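Local atomic coordinates of NAD(+) phosphorylase MbcT (Mycobacterium tuberculosis, PDB entry 6FKG), a protein that degrades NAD(+) by phosphorolysis, acting as the toxin of a type II toxin-antitoxin pair and killing the cell unless its antitoxin MbcA blocks the active site. Residues B[63-71]-B[175-186]. Numbering follows the deposited sequence.
Sequences AQACMVEVE and LTPALYQELRAT
E71 reaches from helix 63-76 to the C-terminal helix 177-185 and takes two bonds on a single oxygen. Its chain runs extended beyond CG, and OE2 accepts from Y180 OH at 2.5 Å, a very short hydrogen bond, and from R184 NE, also at 2.5 Å, in a salt bridge. That N-to-O separation is too short to be taken at face value, so the exact geometry is doubtful. The arginine bond as modelled is bent, 144° at the hydrogen; OE2 lies close to the guanidinium plane, whereas NE comes in from above the carboxylate plane. R184 leaves its helix with CG anti to the backbone N (chi1 -179°), then bends at chi2, which lays the guanidinium across V68. There CG2 of V68 sits over the centre of one guanidinium face, 3.9 Å from NE.

One turn back, M67 is curled at chi2 and chi3 and fills the crossing. Its SD meets the edge of the Y180 ring, 3.7 Å from CD2, in a Met-aromatic contact, while its CG packs 3.7 Å from L183 CB. Sulfur and methyl also meet the branch ends of L175 tip to tip, with SD 3.8 Å from CD1; V70 CG2 meets the end of the other branch, CD2, tip to tip. Near the C-terminal end of helix 177-185, Q64 of the other helix lays CG against the carbonyl of R184, 3.6 Å from its O.

The axes of the two short helical segments approach to 8.0 Å with a crossing angle of -124°. M67 and L183 both also touch L91 of strand 89-103, so the two helices share packing against the sheet. The chemistry is thus divided: an apolar patch centred on M67 faces the sheet, and beside it one carboxylate oxygen ties Y180 and R184 together, its negative charge probably stabilised by both donors.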
ATOM      1  N   ALA B  63       7.113   0.375 -51.831  1.00 32.52           N
ATOM      2  CA  ALA B  63       6.286   1.531 -51.517  1.00 37.18           C
ATOM      3  C   ALA B  63       4.834   1.097 -51.286  1.00 33.67           C
ATOM      4  O   ALA B  63       4.131   1.654 -50.430  1.00 32.36           O
ATOM      5  CB  ALA B  63       6.367   2.566 -52.637  1.00 40.84           C
ATOM      6  N   GLN B  64       4.399   0.082 -52.028  1.00 31.40           N
ATOM      7  CA  GLN B  64       3.015  -0.387 -51.900  1.00 30.28           C
ATOM      8  C   GLN B  64       2.773  -1.027 -50.538  1.00 33.83           C
ATOM      9  O   GLN B  64       1.741  -0.797 -49.903  1.00 34.14           O
ATOM     10  CB  GLN B  64       2.660  -1.377 -53.006  1.00 36.23           C
ATOM     11  CG  GLN B  64       1.205  -1.776 -52.953  1.00 52.56           C
ATOM     12  CD  GLN B  64       0.956  -3.141 -53.541  1.00 73.48           C
ATOM     13  OE1 GLN B  64       0.845  -3.294 -54.755  1.00 72.48           O
ATOM     14  NE2 GLN B  64       0.869  -4.148 -52.679  1.00 84.44           N
ATOM     15  N   ALA B  65       3.726  -1.832 -50.086  1.00 33.35           N
ATOM     16  CA  ALA B  65       3.612  -2.465 -48.776  1.00 33.30           C
ATOM     17  C   ALA B  65       3.631  -1.414 -47.674  1.00 31.52           C
ATOM     18  O   ALA B  65       2.929  -1.546 -46.665  1.00 30.79           O
ATOM     19  CB  ALA B  65       4.728  -3.481 -48.565  1.00 30.96           C
ATOM     20  N   CYS B  66       4.443  -0.382 -47.869  1.00 29.28           N
ATOM     21  CA  CYS B  66       4.474   0.739 -46.927  1.00 30.31           C
ATOM     22  C   CYS B  66       3.092   1.400 -46.851  1.00 31.24           C
ATOM     23  O   CYS B  66       2.626   1.714 -45.755  1.00 30.20           O
ATOM     24  CB  CYS B  66       5.528   1.761 -47.328  1.00 28.42           C
ATOM     25  SG  CYS B  66       5.785   3.030 -46.057  1.00 32.04           S
ATOM     26  N   MET B  67       2.431   1.587 -48.003  1.00 28.41           N
ATOM     27  CA  MET B  67       1.112   2.244 -48.018  1.00 30.19           C
ATOM     28  C   MET B  67       0.087   1.413 -47.260  1.00 28.80           C
ATOM     29  O   MET B  67      -0.792   1.949 -46.584  1.00 31.71           O
ATOM     30  CB  MET B  67       0.611   2.487 -49.446  1.00 28.88           C
ATOM     31  CG  MET B  67       1.448   3.502 -50.258  1.00 28.27           C
ATOM     32  SD  MET B  67       1.807   5.063 -49.410  1.00 32.51           S
ATOM     33  CE  MET B  67       3.452   4.781 -48.727  1.00 30.88           C
ATOM     34  N   VAL B  68       0.195   0.096 -47.380  1.00 30.32           N
ATOM     35  CA  VAL B  68      -0.687  -0.789 -46.626  1.00 29.92           C
ATOM     36  C   VAL B  68      -0.484  -0.548 -45.117  1.00 33.52           C
ATOM     37  O   VAL B  68      -1.446  -0.520 -44.355  1.00 29.75           O
ATOM     38  CB  VAL B  68      -0.441  -2.259 -46.999  1.00 29.27           C
ATOM     39  CG1 VAL B  68      -1.279  -3.200 -46.124  1.00 31.81           C
ATOM     40  CG2 VAL B  68      -0.767  -2.476 -48.470  1.00 33.00           C
ATOM     41  N   GLU B  69       0.757  -0.332 -44.684  1.00 27.32           N
ATOM     42  CA  GLU B  69       0.989  -0.066 -43.261  1.00 28.19           C
ATOM     43  C   GLU B  69       0.436   1.314 -42.868  1.00 31.30           C
ATOM     44  O   GLU B  69      -0.082   1.489 -41.759  1.00 29.10           O
ATOM     45  CB  GLU B  69       2.476  -0.179 -42.916  1.00 30.12           C
ATOM     46  CG  GLU B  69       3.053  -1.604 -43.092  1.00 30.12           C
ATOM     47  CD  GLU B  69       2.309  -2.662 -42.285  1.00 30.26           C
ATOM     48  OE1 GLU B  69       1.816  -2.371 -41.172  1.00 34.46           O
ATOM     49  OE2 GLU B  69       2.207  -3.801 -42.770  1.00 38.86           O
ATOM     50  N   VAL B  70       0.483   2.274 -43.791  1.00 27.98           N
ATOM     51  CA  VAL B  70      -0.132   3.571 -43.525  1.00 30.72           C
ATOM     52  C   VAL B  70      -1.638   3.388 -43.276  1.00 29.86           C
ATOM     53  O   VAL B  70      -2.204   3.982 -42.366  1.00 30.60           O
ATOM     54  CB  VAL B  70       0.091   4.584 -44.680  1.00 33.89           C
ATOM     55  CG1 VAL B  70      -0.688   5.877 -44.416  1.00 34.08           C
ATOM     56  CG2 VAL B  70       1.581   4.901 -44.847  1.00 28.74           C
ATOM     57  N   GLU B  71      -2.275   2.537 -44.075  1.00 29.21           N
ATOM     58  CA  GLU B  71      -3.696   2.239 -43.893  1.00 30.92           C
ATOM     59  C   GLU B  71      -4.000   1.618 -42.529  1.00 37.90           C
ATOM     60  O   GLU B  71      -4.981   1.975 -41.871  1.00 33.11           O
ATOM     61  CB  GLU B  71      -4.189   1.273 -44.974  1.00 33.26           C
ATOM     62  CG  GLU B  71      -4.043   1.764 -46.370  1.00 40.54           C
ATOM     63  CD  GLU B  71      -4.572   0.744 -47.383  1.00 49.15           C
ATOM     64  OE1 GLU B  71      -5.016  -0.355 -46.971  1.00 50.58           O
ATOM     65  OE2 GLU B  71      -4.538   1.043 -48.587  1.00 47.17           O
ATOM     66  N   LEU B 175       4.354  12.762 -48.450  1.00 31.94           N
ATOM     67  CA  LEU B 175       3.400  11.675 -48.663  1.00 31.50           C
ATOM     68  C   LEU B 175       1.987  12.229 -48.559  1.00 34.06           C
ATOM     69  O   LEU B 175       1.362  12.206 -47.502  1.00 35.42           O
ATOM     70  CB  LEU B 175       3.625  10.537 -47.669  1.00 30.23           C
ATOM     71  CG  LEU B 175       2.754   9.283 -47.857  1.00 31.49           C
ATOM     72  CD1 LEU B 175       2.907   8.654 -49.255  1.00 29.54           C
ATOM     73  CD2 LEU B 175       3.103   8.288 -46.764  1.00 31.68           C
ATOM     74  N   THR B 176       1.512  12.739 -49.683  1.00 34.24           N
ATOM     75  CA  THR B 176       0.187  13.332 -49.790  1.00 39.23           C
ATOM     76  C   THR B 176      -0.869  12.245 -49.951  1.00 37.35           C
ATOM     77  O   THR B 176      -0.537  11.122 -50.283  1.00 34.61           O
ATOM     78  CB  THR B 176       0.136  14.283 -50.983  1.00 38.54           C
ATOM     79  OG1 THR B 176       0.437  13.540 -52.172  1.00 35.19           O
ATOM     80  CG2 THR B 176       1.166  15.398 -50.800  1.00 37.91           C
ATOM     81  N   PRO B 177      -2.142  12.575 -49.706  1.00 39.71           N
ATOM     82  CA  PRO B 177      -3.198  11.604 -50.023  1.00 36.74           C
ATOM     83  C   PRO B 177      -3.127  11.128 -51.478  1.00 34.30           C
ATOM     84  O   PRO B 177      -3.311   9.935 -51.728  1.00 36.95           O
ATOM     85  CB  PRO B 177      -4.481  12.392 -49.758  1.00 37.77           C
ATOM     86  CG  PRO B 177      -4.071  13.340 -48.643  1.00 41.75           C
ATOM     87  CD  PRO B 177      -2.660  13.746 -48.976  1.00 39.52           C
ATOM     88  N   ALA B 178      -2.850  12.040 -52.409  1.00 40.33           N
ATOM     89  CA  ALA B 178      -2.748  11.682 -53.821  1.00 41.53           C
ATOM     90  C   ALA B 178      -1.611  10.685 -54.073  1.00 37.81           C
ATOM     91  O   ALA B 178      -1.788   9.716 -54.808  1.00 39.95           O
ATOM     92  CB  ALA B 178      -2.563  12.937 -54.687  1.00 41.60           C
ATOM     93  N   LEU B 179      -0.444  10.917 -53.468  1.00 33.65           N
ATOM     94  CA  LEU B 179       0.693  10.019 -53.677  1.00 35.97           C
ATOM     95  C   LEU B 179       0.403   8.650 -53.099  1.00 36.71           C
ATOM     96  O   LEU B 179       0.736   7.637 -53.711  1.00 33.14           O
ATOM     97  CB  LEU B 179       1.969  10.567 -53.040  1.00 34.79           C
ATOM     98  CG  LEU B 179       3.213   9.708 -53.302  1.00 33.76           C
ATOM     99  CD1 LEU B 179       3.436   9.496 -54.798  1.00 40.33           C
ATOM    100  CD2 LEU B 179       4.446  10.344 -52.648  1.00 35.89           C
ATOM    101  N   TYR B 180      -0.194   8.636 -51.907  1.00 32.85           N
ATOM    102  CA  TYR B 180      -0.588   7.383 -51.268  1.00 36.92           C
ATOM    103  C   TYR B 180      -1.442   6.546 -52.223  1.00 33.77           C
ATOM    104  O   TYR B 180      -1.214   5.362 -52.410  1.00 36.05           O
ATOM    105  CB  TYR B 180      -1.359   7.656 -49.969  1.00 30.31           C
ATOM    106  CG  TYR B 180      -2.314   6.551 -49.632  1.00 34.25           C
ATOM    107  CD1 TYR B 180      -3.659   6.647 -49.969  1.00 34.37           C
ATOM    108  CD2 TYR B 180      -1.877   5.389 -49.014  1.00 36.97           C
ATOM    109  CE1 TYR B 180      -4.530   5.632 -49.707  1.00 35.01           C
ATOM    110  CE2 TYR B 180      -2.766   4.348 -48.746  1.00 39.23           C
ATOM    111  CZ  TYR B 180      -4.090   4.486 -49.094  1.00 40.23           C
ATOM    112  OH  TYR B 180      -5.007   3.482 -48.849  1.00 43.41           O
ATOM    113  N   GLN B 181      -2.438   7.171 -52.826  1.00 31.57           N
ATOM    114  CA  GLN B 181      -3.342   6.430 -53.704  1.00 32.40           C
ATOM    115  C   GLN B 181      -2.620   5.924 -54.939  1.00 42.60           C
ATOM    116  O   GLN B 181      -2.888   4.827 -55.437  1.00 40.51           O
ATOM    117  CB  GLN B 181      -4.526   7.303 -54.095  1.00 38.68           C
ATOM    118  CG  GLN B 181      -5.307   7.774 -52.893  1.00 44.30           C
ATOM    119  CD  GLN B 181      -6.581   8.503 -53.268  1.00 60.54           C
ATOM    120  OE1 GLN B 181      -6.568   9.415 -54.095  1.00 65.34           O
ATOM    121  NE2 GLN B 181      -7.691   8.105 -52.656  1.00 65.13           N
ATOM    122  N   GLU B 182      -1.694   6.739 -55.425  1.00 38.75           N
ATOM    123  CA  GLU B 182      -0.883   6.383 -56.571  1.00 37.57           C
ATOM    124  C   GLU B 182       0.002   5.180 -56.243  1.00 35.75           C
ATOM    125  O   GLU B 182       0.018   4.191 -56.978  1.00 37.50           O
ATOM    126  CB  GLU B 182      -0.048   7.584 -56.987  1.00 44.64           C
ATOM    127  CG  GLU B 182       0.797   7.407 -58.211  1.00 55.28           C
ATOM    128  CD  GLU B 182       1.617   8.646 -58.467  1.00 62.25           C
ATOM    129  OE1 GLU B 182       1.056   9.756 -58.351  1.00 65.98           O
ATOM    130  OE2 GLU B 182       2.826   8.516 -58.731  1.00 70.80           O
ATOM    131  N   LEU B 183       0.715   5.254 -55.121  1.00 34.94           N
ATOM    132  CA  LEU B 183       1.608   4.166 -54.728  1.00 40.30           C
ATOM    133  C   LEU B 183       0.857   2.905 -54.305  1.00 45.15           C
ATOM    134  O   LEU B 183       1.350   1.796 -54.491  1.00 45.52           O
ATOM    135  CB  LEU B 183       2.531   4.619 -53.604  1.00 34.71           C
ATOM    136  CG  LEU B 183       3.466   5.751 -54.033  1.00 35.72           C
ATOM    137  CD1 LEU B 183       4.299   6.249 -52.851  1.00 33.16           C
ATOM    138  CD2 LEU B 183       4.359   5.273 -55.171  1.00 41.92           C
ATOM    139  N   ARG B 184      -0.337   3.081 -53.746  1.00 35.24           N
ATOM    140  CA  ARG B 184      -1.134   1.951 -53.284  1.00 42.81           C
ATOM    141  C   ARG B 184      -1.561   1.095 -54.474  1.00 51.42           C
ATOM    142  O   ARG B 184      -1.705  -0.120 -54.370  1.00 48.68           O
ATOM    143  CB  ARG B 184      -2.342   2.458 -52.495  1.00 44.84           C
ATOM    144  CG  ARG B 184      -3.249   1.400 -51.919  1.00 49.14           C
ATOM    145  CD  ARG B 184      -2.564   0.530 -50.883  1.00 43.29           C
ATOM    146  NE  ARG B 184      -3.507  -0.454 -50.347  1.00 40.20           N
ATOM    147  CZ  ARG B 184      -3.743  -1.637 -50.899  1.00 47.31           C
ATOM    148  NH1 ARG B 184      -3.102  -1.995 -52.007  1.00 45.64           N
ATOM    149  NH2 ARG B 184      -4.618  -2.463 -50.345  1.00 53.67           N
ATOM    150  N   ALA B 185      -1.730   1.750 -55.615  1.00 45.96           N
ATOM    151  CA  ALA B 185      -2.184   1.089 -56.835  1.00 54.86           C
ATOM    152  C   ALA B 185      -1.025   0.473 -57.612  1.00 76.04           C
ATOM    153  O   ALA B 185      -1.043  -0.716 -57.950  1.00 83.83           O
ATOM    154  CB  ALA B 185      -2.920   2.081 -57.702  1.00 45.26           C
ATOM    155  N   THR B 186      -0.014   1.299 -57.882  1.00 73.75           N
ATOM    156  CA  THR B 186       1.103   0.935 -58.751  1.00 79.47           C
ATOM    157  C   THR B 186       2.130   0.053 -58.040  1.00 72.09           C
ATOM    158  O   THR B 186       1.821  -0.639 -57.069  1.00 64.14           O
ATOM    159  CB  THR B 186       1.814   2.198 -59.306  1.00 62.66           C
ATOM    160  OG1 THR B 186       2.506   2.871 -58.240  1.00 55.89           O
ATOM    161  CG2 THR B 186       0.800   3.158 -59.953  1.00 53.45           C
ATOM    162  OXT THR B 186       3.295   0.002 -58.437  1.00 74.04           O
TER